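Local structure of Serine/threonine-protein acetyltransferase HopZ1a (Pseudomonas syringae pv. syringae, 5KLP) at residues D128-Q133 against Q206-H211; Q174-E179 against H212-G217; Y261-S266 against S322-G327. The protein acetylates serine, threonine and lysine residues of target proteins from acetyl-CoA, with inositol hexakisphosphate as cofactor, impairing the host microtubule network and immunity. The protein carries 10 engineered substitutions. One frame throughout, in Å; residues are numbered along the deposited sequence.

Contact 1: D128-Q133 against Q206-H211; sequences DVRLHQ and QFDDIH
His211 and Arg130 meet as ring and chain: CG of Arg130 lies over the centre of the imidazole face, 3.4 Å from the ring centroid, a CH-pi contact that suits a residue with both a methylene stem and a charged end. The same ring uses its edge for a polar bond, NE2 donating to Asp128 OD1 at 2.7 Å through the anti lone pair of that oxygen. A bend at chi2 (-68°) lets the guanidinium turn from the ring to Asp208, whose OD1 it grips side-on, with NE at 2.9 Å and NH2 at 2.7 Å from that one oxygen. The guanidinium and the Asp208 carboxylate planes are 88° apart. The Phe207 ring lies obliquely against the Asp128 carboxylate, its CD2 3.4 Å from Asp128 CG. Here strand 125-130 of the mixed sheet packs against helix 204-215, the short segments crossing at -60°. Asp128, Arg130 and Asp208 form a salt-bridge network; Arg130 NH1 joins Asp128 OD1 to it by a weak hydrogen bond within a salt bridge, and NH1 also donates to Val129 O at 3.0 Å. Further out, Arg107 pairs with Asp128 OD2, and Thr138 OG1 is hydrogen-bonded to His211 ND1, which would hold the imidazole against rotation.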
loop_
_atom_site.group_PDB
_atom_site.type_symbol
_atom_site.label_atom_id
_atom_site.label_comp_id
_atom_site.label_asym_id
_atom_site.label_seq_id
_atom_site.Cartn_x
_atom_site.Cartn_y
_atom_site.Cartn_z
ATOM N N ASP A 128 2.059 -9.173 -0.091
ATOM C CA ASP A 128 2.625 -9.833 1.077
ATOM C C ASP A 128 2.542 -11.351 0.867
ATOM O O ASP A 128 1.459 -11.890 0.663
ATOM C CB ASP A 128 1.865 -9.401 2.336
ATOM C CG ASP A 128 2.457 -9.983 3.612
ATOM O OD1 ASP A 128 2.158 -11.146 3.948
ATOM O OD2 ASP A 128 3.222 -9.272 4.288
ATOM N N VAL A 129 3.684 -12.033 0.900
ATOM C CA VAL A 129 3.763 -13.409 0.426
ATOM C C VAL A 129 4.243 -14.370 1.511
ATOM O O VAL A 129 5.073 -14.006 2.334
ATOM C CB VAL A 129 4.723 -13.509 -0.806
ATOM C CG1 VAL A 129 4.895 -14.965 -1.280
ATOM C CG2 VAL A 129 4.236 -12.615 -1.945
ATOM N N ARG A 130 3.693 -15.583 1.517
ATOM C CA ARG A 130 4.267 -16.695 2.268
ATOM C C ARG A 130 4.518 -17.896 1.368
ATOM O O ARG A 130 3.639 -18.301 0.602
ATOM C CB ARG A 130 3.370 -17.137 3.427
ATOM C CG ARG A 130 3.123 -16.088 4.466
ATOM C CD ARG A 130 4.366 -15.718 5.276
ATOM N NE ARG A 130 3.976 -14.766 6.311
ATOM C CZ ARG A 130 3.761 -13.472 6.090
ATOM N NH1 ARG A 130 3.933 -12.958 4.874
ATOM N NH2 ARG A 130 3.381 -12.688 7.088
ATOM N N LEU A 131 5.728 -18.441 1.446
ATOM C CA LEU A 131 6.036 -19.722 0.818
ATOM C C LEU A 131 5.687 -20.814 1.804
ATOM O O LEU A 131 5.764 -20.597 3.011
ATOM C CB LEU A 131 7.507 -19.809 0.414
ATOM C CG LEU A 131 7.965 -18.708 -0.542
ATOM C CD1 LEU A 131 9.460 -18.830 -0.830
ATOM C CD2 LEU A 131 7.149 -18.687 -1.827
ATOM N N HIS A 132 5.272 -21.975 1.301
ATOM C CA HIS A 132 4.805 -23.049 2.170
ATOM C C HIS A 132 5.443 -24.392 1.808
ATOM O O HIS A 132 5.758 -24.651 0.645
ATOM C CB HIS A 132 3.277 -23.159 2.093
ATOM C CG HIS A 132 2.562 -21.936 2.581
ATOM N ND1 HIS A 132 2.592 -21.528 3.898
ATOM C CD2 HIS A 132 1.827 -21.014 1.919
ATOM C CE1 HIS A 132 1.899 -20.411 4.027
ATOM N NE2 HIS A 132 1.422 -20.078 2.842
ATOM N N GLN A 133 5.624 -25.238 2.814
ATOM C CA GLN A 133 6.178 -26.575 2.623
ATOM C C GLN A 133 5.252 -27.437 1.758
ATOM O O GLN A 133 4.128 -27.740 2.173
ATOM C CB GLN A 133 6.400 -27.251 3.979
ATOM N N GLN A 206 -0.893 -10.892 12.261
ATOM C CA GLN A 206 -2.232 -10.839 11.700
ATOM C C GLN A 206 -2.204 -11.261 10.236
ATOM O O GLN A 206 -3.134 -11.915 9.755
ATOM C CB GLN A 206 -2.827 -9.442 11.847
ATOM C CG GLN A 206 -2.496 -8.813 13.188
ATOM C CD GLN A 206 -3.155 -7.469 13.381
ATOM O OE1 GLN A 206 -4.271 -7.238 12.909
ATOM N NE2 GLN A 206 -2.465 -6.568 14.072
ATOM N N PHE A 207 -1.137 -10.908 9.525
ATOM C CA PHE A 207 -1.024 -11.344 8.141
ATOM C C PHE A 207 -0.807 -12.857 8.086
ATOM O O PHE A 207 -1.376 -13.530 7.222
ATOM C CB PHE A 207 0.100 -10.592 7.411
ATOM C CG PHE A 207 -0.361 -9.324 6.729
ATOM C CD1 PHE A 207 -0.725 -8.212 7.465
ATOM C CD2 PHE A 207 -0.427 -9.246 5.344
ATOM C CE1 PHE A 207 -1.168 -7.048 6.831
ATOM C CE2 PHE A 207 -0.850 -8.081 4.706
ATOM C CZ PHE A 207 -1.224 -6.988 5.452
ATOM N N ASP A 208 -0.015 -13.383 9.023
ATOM C CA ASP A 208 0.222 -14.826 9.128
ATOM C C ASP A 208 -1.089 -15.587 9.206
ATOM O O ASP A 208 -1.251 -16.639 8.593
ATOM C CB ASP A 208 1.061 -15.167 10.358
ATOM C CG ASP A 208 2.531 -14.837 10.174
ATOM O OD1 ASP A 208 2.949 -14.548 9.037
ATOM O OD2 ASP A 208 3.268 -14.865 11.179
ATOM N N ASP A 209 -2.020 -15.047 9.981
ATOM C CA ASP A 209 -3.305 -15.697 10.164
ATOM C C ASP A 209 -4.109 -15.676 8.863
ATOM O O ASP A 209 -4.776 -16.655 8.528
ATOM C CB ASP A 209 -4.090 -15.032 11.285
ATOM C CG ASP A 209 -5.203 -15.914 11.798
ATOM O OD1 ASP A 209 -4.908 -17.077 12.159
ATOM O OD2 ASP A 209 -6.362 -15.453 11.823
ATOM N N ILE A 210 -4.042 -14.570 8.125
ATOM C CA ILE A 210 -4.747 -14.501 6.853
ATOM C C ILE A 210 -4.139 -15.496 5.871
ATOM O O ILE A 210 -4.859 -16.196 5.161
ATOM C CB ILE A 210 -4.715 -13.095 6.267
ATOM C CG1 ILE A 210 -5.409 -12.117 7.215
ATOM C CG2 ILE A 210 -5.396 -13.061 4.898
ATOM C CD1 ILE A 210 -5.350 -10.699 6.711
ATOM N N HIS A 211 -2.811 -15.592 5.868
ATOM C CA HIS A 211 -2.132 -16.572 5.026
ATOM C C HIS A 211 -2.538 -18.013 5.383
ATOM O O HIS A 211 -2.786 -18.836 4.494
ATOM C CB HIS A 211 -0.612 -16.393 5.129
ATOM C CG HIS A 211 -0.081 -15.267 4.291
ATOM N ND1 HIS A 211 0.040 -15.356 2.921
ATOM C CD2 HIS A 211 0.365 -14.034 4.630
ATOM C CE1 HIS A 211 0.529 -14.221 2.447
ATOM N NE2 HIS A 211 0.739 -13.401 3.464
#

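Contact 2: Q174-E179 against H212-G217; sequences QVAIIE and HGLQHG
Leu214, in the last turn of helix 204-215, packs on Gln174 and Ala176. Its CB lies 4.0 Å from Gln174 O. With CG anti to the carbonyl carbon (chi1 -72°), the branched end is carried toward Gln174 and Ala176. There CD1 comes to 3.9 Å from Gln174 O, while CD2 sits 4.1 Å from Gln174 C and 4.2 Å from Ala176 CB. The small methyl of Ala176, directed at the helix, suits a place where a leucine methyl must settle close to the strand. Thr138, Ile140 and His248 of the adjoining strands border the same leucine, so it is buried between helix and sheet. The backbone of Leu214 takes part as well: its O lies 3.3 Å from Gln174 CG and makes a CA-H...O contact with Gln174 CA at 3.6 Å. This carbonyl also accepts from Gly217 N at 3.0 Å, one bond of the Schellman motif that ends the helix, with Gly217 at positive phi as its C-prime residue. No hydrogen bond joins the two segments directly; their cohesion probably rests on apolar packing, the CA-H...O contact adding at most a little to a carbonyl that Gly217 N already serves.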
loop_
_atom_site.group_PDB
_atom_site.type_symbol
_atom_site.label_atom_id
_atom_site.label_comp_id
_atom_site.label_asym_id
_atom_site.label_seq_id
_atom_site.Cartn_x
_atom_site.Cartn_y
_atom_site.Cartn_z
ATOM N N GLN A 174 -5.702 -19.340 -3.281
ATOM C CA GLN A 174 -4.745 -18.968 -2.250
ATOM C C GLN A 174 -4.308 -17.515 -2.423
ATOM O O GLN A 174 -3.328 -17.071 -1.820
ATOM C CB GLN A 174 -3.544 -19.926 -2.270
ATOM C CG GLN A 174 -3.986 -21.388 -2.094
ATOM C CD GLN A 174 -2.844 -22.356 -1.808
ATOM O OE1 GLN A 174 -1.678 -21.965 -1.709
ATOM N NE2 GLN A 174 -3.182 -23.625 -1.668
ATOM N N VAL A 175 -5.050 -16.776 -3.244
ATOM C CA VAL A 175 -4.732 -15.370 -3.501
ATOM C C VAL A 175 -5.888 -14.463 -3.099
ATOM O O VAL A 175 -7.049 -14.766 -3.394
ATOM C CB VAL A 175 -4.392 -15.142 -4.995
ATOM C CG1 VAL A 175 -4.006 -13.689 -5.257
ATOM C CG2 VAL A 175 -3.257 -16.069 -5.412
ATOM N N ALA A 176 -5.560 -13.350 -2.437
ATOM C CA ALA A 176 -6.545 -12.347 -2.060
ATOM C C ALA A 176 -6.129 -10.951 -2.505
ATOM O O ALA A 176 -4.959 -10.565 -2.406
ATOM C CB ALA A 176 -6.768 -12.355 -0.538
ATOM N N ILE A 177 -7.097 -10.186 -2.986
ATOM C CA ILE A 177 -6.852 -8.785 -3.262
ATOM C C ILE A 177 -7.681 -7.983 -2.278
ATOM O O ILE A 177 -8.911 -8.059 -2.272
ATOM C CB ILE A 177 -7.207 -8.398 -4.701
ATOM C CG1 ILE A 177 -6.399 -9.243 -5.686
ATOM C CG2 ILE A 177 -6.931 -6.926 -4.914
ATOM C CD1 ILE A 177 -6.720 -8.986 -7.143
ATOM N N ILE A 178 -6.998 -7.228 -1.436
ATOM C CA ILE A 178 -7.661 -6.440 -0.418
ATOM C C ILE A 178 -7.686 -4.973 -0.830
ATOM O O ILE A 178 -6.651 -4.323 -1.001
ATOM C CB ILE A 178 -6.987 -6.610 0.939
ATOM C CG1 ILE A 178 -7.103 -8.079 1.368
ATOM C CG2 ILE A 178 -7.630 -5.688 1.983
ATOM C CD1 ILE A 178 -6.324 -8.414 2.607
ATOM N N GLU A 179 -8.896 -4.469 -1.024
ATOM C CA GLU A 179 -9.090 -3.111 -1.505
ATOM C C GLU A 179 -9.272 -2.168 -0.320
ATOM O O GLU A 179 -10.252 -2.283 0.393
ATOM C CB GLU A 179 -10.305 -3.058 -2.433
ATOM C CG GLU A 179 -10.747 -1.656 -2.831
ATOM C CD GLU A 179 -12.012 -1.665 -3.676
ATOM O OE1 GLU A 179 -11.915 -2.055 -4.859
ATOM O OE2 GLU A 179 -13.104 -1.304 -3.150
ATOM N N HIS A 212 -2.616 -18.321 6.676
ATOM C CA HIS A 212 -3.068 -19.644 7.105
ATOM C C HIS A 212 -4.446 -19.973 6.537
ATOM O O HIS A 212 -4.683 -21.093 6.081
ATOM C CB HIS A 212 -3.085 -19.763 8.638
ATOM C CG HIS A 212 -1.721 -19.771 9.255
ATOM N ND1 HIS A 212 -1.470 -19.290 10.521
ATOM C CD2 HIS A 212 -0.530 -20.204 8.775
ATOM C CE1 HIS A 212 -0.182 -19.421 10.793
ATOM N NE2 HIS A 212 0.410 -19.974 9.750
ATOM N N GLY A 213 -5.355 -19.005 6.560
ATOM C CA GLY A 213 -6.667 -19.224 5.980
ATOM C C GLY A 213 -6.560 -19.496 4.492
ATOM O O GLY A 213 -7.188 -20.417 3.973
ATOM N N LEU A 214 -5.724 -18.711 3.815
ATOM C CA LEU A 214 -5.529 -18.835 2.370
ATOM C C LEU A 214 -4.946 -20.186 1.976
ATOM O O LEU A 214 -5.201 -20.669 0.879
ATOM C CB LEU A 214 -4.648 -17.688 1.854
ATOM C CG LEU A 214 -5.325 -16.305 1.837
ATOM C CD1 LEU A 214 -4.331 -15.217 1.445
ATOM C CD2 LEU A 214 -6.501 -16.288 0.859
ATOM N N GLN A 215 -4.167 -20.799 2.861
ATOM C CA GLN A 215 -3.718 -22.170 2.623
ATOM C C GLN A 215 -4.908 -23.116 2.494
ATOM O O GLN A 215 -4.806 -24.174 1.881
ATOM C CB GLN A 215 -2.797 -22.662 3.744
ATOM C CG GLN A 215 -1.359 -22.191 3.609
ATOM C CD GLN A 215 -0.432 -22.845 4.621
ATOM O OE1 GLN A 215 -0.442 -22.509 5.805
ATOM N NE2 GLN A 215 0.381 -23.781 4.150
ATOM N N HIS A 216 -6.032 -22.745 3.094
ATOM C CA HIS A 216 -7.235 -23.565 3.003
ATOM C C HIS A 216 -8.268 -22.952 2.082
ATOM O O HIS A 216 -9.430 -23.300 2.146
ATOM C CB HIS A 216 -7.842 -23.792 4.392
ATOM C CG HIS A 216 -6.982 -24.618 5.293
ATOM N ND1 HIS A 216 -6.054 -24.069 6.152
ATOM C CD2 HIS A 216 -6.920 -25.959 5.478
ATOM C CE1 HIS A 216 -5.447 -25.036 6.816
ATOM N NE2 HIS A 216 -5.956 -26.192 6.428
ATOM N N GLY A 217 -7.836 -22.030 1.231
ATOM C CA GLY A 217 -8.712 -21.471 0.224
ATOM C C GLY A 217 -9.780 -20.555 0.780
ATOM O O GLY A 217 -10.844 -20.421 0.184
#

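Contact 3: Y261-S266 against S322-G327; sequences YKHGAS and SASIDG. With IHP (inositol hexakisphosphate), chain D.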
loop_
_atom_site.group_PDB
_atom_site.type_symbol
_atom_site.label_atom_id
_atom_site.label_comp_id
_atom_site.label_asym_id
_atom_site.label_seq_id
_atom_site.Cartn_x
_atom_site.Cartn_y
_atom_site.Cartn_z
ATOM N N TYR A 261 -5.053 2.756 7.400
ATOM C CA TYR A 261 -5.888 3.905 7.073
ATOM C C TYR A 261 -5.323 5.220 7.589
ATOM O O TYR A 261 -5.917 6.274 7.384
ATOM C CB TYR A 261 -7.327 3.681 7.588
ATOM C CG TYR A 261 -8.065 2.729 6.678
ATOM C CD1 TYR A 261 -8.661 3.189 5.508
ATOM C CD2 TYR A 261 -8.080 1.357 6.930
ATOM C CE1 TYR A 261 -9.293 2.324 4.636
ATOM C CE2 TYR A 261 -8.718 0.477 6.065
ATOM C CZ TYR A 261 -9.329 0.970 4.924
ATOM O OH TYR A 261 -9.948 0.118 4.046
ATOM N N LYS A 262 -4.161 5.164 8.230
ATOM C CA LYS A 262 -3.538 6.358 8.787
ATOM C C LYS A 262 -3.229 7.456 7.751
ATOM O O LYS A 262 -3.226 8.646 8.081
ATOM C CB LYS A 262 -2.239 5.974 9.518
ATOM C CG LYS A 262 -2.442 5.253 10.827
ATOM C CD LYS A 262 -1.128 5.030 11.553
ATOM C CE LYS A 262 -0.589 6.336 12.163
ATOM N NZ LYS A 262 0.628 6.102 13.010
ATOM N N HIS A 263 -2.950 7.064 6.509
ATOM C CA HIS A 263 -2.623 8.042 5.463
ATOM C C HIS A 263 -3.765 8.264 4.481
ATOM O O HIS A 263 -3.562 8.825 3.402
ATOM C CB HIS A 263 -1.363 7.595 4.717
ATOM C CG HIS A 263 -0.178 7.472 5.616
ATOM N ND1 HIS A 263 0.379 8.560 6.253
ATOM C CD2 HIS A 263 0.501 6.388 6.057
ATOM C CE1 HIS A 263 1.375 8.157 7.018
ATOM N NE2 HIS A 263 1.471 6.843 6.918
ATOM N N GLY A 264 -4.958 7.821 4.871
ATOM C CA GLY A 264 -6.155 8.014 4.078
ATOM C C GLY A 264 -6.366 9.492 3.812
ATOM O O GLY A 264 -6.262 10.322 4.718
ATOM N N ALA A 265 -6.662 9.826 2.565
ATOM C CA ALA A 265 -6.844 11.224 2.191
ATOM C C ALA A 265 -8.144 11.785 2.748
ATOM O O ALA A 265 -8.195 12.937 3.169
ATOM C CB ALA A 265 -6.808 11.378 0.677
ATOM N N SER A 266 -9.186 10.960 2.784
ATOM C CA SER A 266 -10.529 11.465 3.043
ATOM C C SER A 266 -10.878 11.623 4.530
ATOM O O SER A 266 -10.856 10.661 5.311
ATOM C CB SER A 266 -11.563 10.550 2.372
ATOM O OG SER A 266 -12.875 10.930 2.740
ATOM N N SER A 322 -6.415 15.194 3.666
ATOM C CA SER A 322 -5.249 14.940 4.497
ATOM C C SER A 322 -4.011 14.733 3.622
ATOM O O SER A 322 -4.014 13.884 2.727
ATOM C CB SER A 322 -5.466 13.721 5.387
ATOM O OG SER A 322 -4.226 13.293 5.945
ATOM N N ALA A 323 -2.956 15.502 3.881
ATOM C CA ALA A 323 -1.698 15.317 3.157
ATOM C C ALA A 323 -0.745 14.418 3.941
ATOM O O ALA A 323 0.465 14.468 3.745
ATOM C CB ALA A 323 -1.039 16.658 2.872
ATOM N N SER A 324 -1.300 13.582 4.810
ATOM C CA SER A 324 -0.495 12.647 5.594
ATOM C C SER A 324 0.485 11.792 4.761
ATOM O O SER A 324 1.621 11.569 5.185
ATOM C CB SER A 324 -1.419 11.731 6.410
ATOM O OG SER A 324 -0.676 10.821 7.201
ATOM N N ILE A 325 0.052 11.311 3.593
ATOM C CA ILE A 325 0.904 10.439 2.776
ATOM C C ILE A 325 2.109 11.221 2.244
ATOM O O ILE A 325 3.192 10.667 2.062
ATOM C CB ILE A 325 0.133 9.792 1.598
ATOM C CG1 ILE A 325 0.943 8.638 0.997
ATOM C CG2 ILE A 325 -0.205 10.823 0.512
ATOM C CD1 ILE A 325 1.253 7.503 1.963
ATOM N N ASP A 326 1.922 12.516 2.039
ATOM C CA ASP A 326 3.016 13.383 1.589
ATOM C C ASP A 326 4.019 13.564 2.724
ATOM O O ASP A 326 5.225 13.702 2.496
ATOM C CB ASP A 326 2.439 14.714 1.102
ATOM C CG ASP A 326 1.418 14.514 -0.030
ATOM O OD1 ASP A 326 1.731 13.820 -1.038
ATOM O OD2 ASP A 326 0.276 14.982 0.122
ATOM N N GLY A 327 3.516 13.511 3.954
ATOM C CA GLY A 327 4.367 13.503 5.130
ATOM C C GLY A 327 5.177 12.216 5.221
ATOM O O GLY A 327 6.355 12.236 5.579
HETATM C C1 IHP D . 7.674 5.928 12.621
HETATM C C2 IHP D . 6.548 5.882 11.492
HETATM C C3 IHP D . 5.444 6.998 11.342
HETATM C C4 IHP D . 5.490 8.114 12.487
HETATM C C5 IHP D . 6.194 7.777 13.788
HETATM C C6 IHP D . 7.585 7.313 13.378
HETATM O O11 IHP D . 7.647 4.883 13.408
HETATM P P1 IHP D . 8.829 3.720 13.749
HETATM O O21 IHP D . 8.181 2.342 13.868
HETATM O O31 IHP D . 9.509 4.048 15.082
HETATM O O41 IHP D . 9.930 3.608 12.708
HETATM O O12 IHP D . 5.989 4.634 11.340
HETATM P P2 IHP D . 6.238 3.857 9.868
HETATM O O22 IHP D . 7.751 3.663 9.632
HETATM O O32 IHP D . 5.546 2.495 9.743
HETATM O O42 IHP D . 5.763 4.793 8.731
HETATM O O13 IHP D . 4.327 6.386 11.338
HETATM P P3 IHP D . 3.050 6.197 10.256
HETATM O O23 IHP D . 3.336 5.568 8.892
HETATM O O33 IHP D . 2.330 5.177 11.136
HETATM O O43 IHP D . 2.207 7.453 10.059
HETATM O O14 IHP D . 4.272 8.608 12.751
HETATM P P4 IHP D . 3.724 9.996 12.117
HETATM O O24 IHP D . 3.254 9.810 10.673
HETATM O O34 IHP D . 2.581 10.603 12.957
HETATM O O44 IHP D . 4.842 11.055 12.088
HETATM O O15 IHP D . 5.523 6.994 14.648
HETATM P P5 IHP D . 4.936 7.539 16.154
HETATM O O25 IHP D . 4.991 9.069 16.237
HETATM O O35 IHP D . 3.455 7.114 16.355
HETATM O O45 IHP D . 5.746 6.987 17.332
HETATM O O16 IHP D . 8.411 7.330 14.421
HETATM P P6 IHP D . 10.000 7.713 14.352
HETATM O O26 IHP D . 10.233 8.826 13.332
HETATM O O36 IHP D . 10.525 8.178 15.722
HETATM O O46 IHP D . 10.834 6.494 13.942
HETATM O O HOH W 1 -4.601 10.967 7.151
HETATM O O HOH W 2 -2.691 11.411 2.790
#
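His263, Ser322 and Ser324 bury the most surface here. The His263 imidazole bridges protein and cofactor by its edge: ND1 is hydrogen-bonded to Ser324 OG at 2.7 Å, and NE2 donates to O23 of inositol hexakisphosphate at 3.0 Å, with an N-H...O angle of 159°. A histidine suits the place because its two nitrogens can serve a serine and a phosphate at once, the serine probably helping to set the ring's rotation. Lys262 NZ hydrogen-bonds O33 of the same phosphate at 2.7 Å and also Val285 O; this lysine is a site of autoacetylation, unmodified here. Ile325 CD1 packs 3.8 Å from His263 CB, the two side chains crossing at about a right angle. Ser322 ties the backbones: its N donates to Ala265 O at 2.9 Å and nearly straight (176°). Its OG, set anti to the backbone N (chi1 166°), accepts from Ser324 N in an ST turn leading into the helix. One water links Ser322 OG to the carbonyls of Lys262 and Gly264, a second joins His263 O and Ser322 O to Ile325 N. Arg299 of helix 296-302 bonds to Ser324 OG and the cofactor; from helix 189-202, Asn195 touches His263, Tyr192 OH is hydrogen-bonded to His263 O, and Ile325 of helix 324-340 packs on Tyr192.

In the fold
Strand 125-130 comes first, and contact 1 closes the loop from it to helix 204-215. Strand 175-179 opens inside that loop, but its partner at 212-217 lies beyond 211, so contacts 1 and 2 cross. Their centres are 9 Å apart: consecutive turns of one helix are tied to two strands of the mixed sheet, with strand 138-143 between those strands, and His132 lies beside Gln215. Contact 3 follows in series, joining the loop after helix 252-255 to the start of helix 324-340 on the other side of the chain's centre, its centre about 27 Å from the centres of both others. It connects the C-terminal helix with the cofactor pocket.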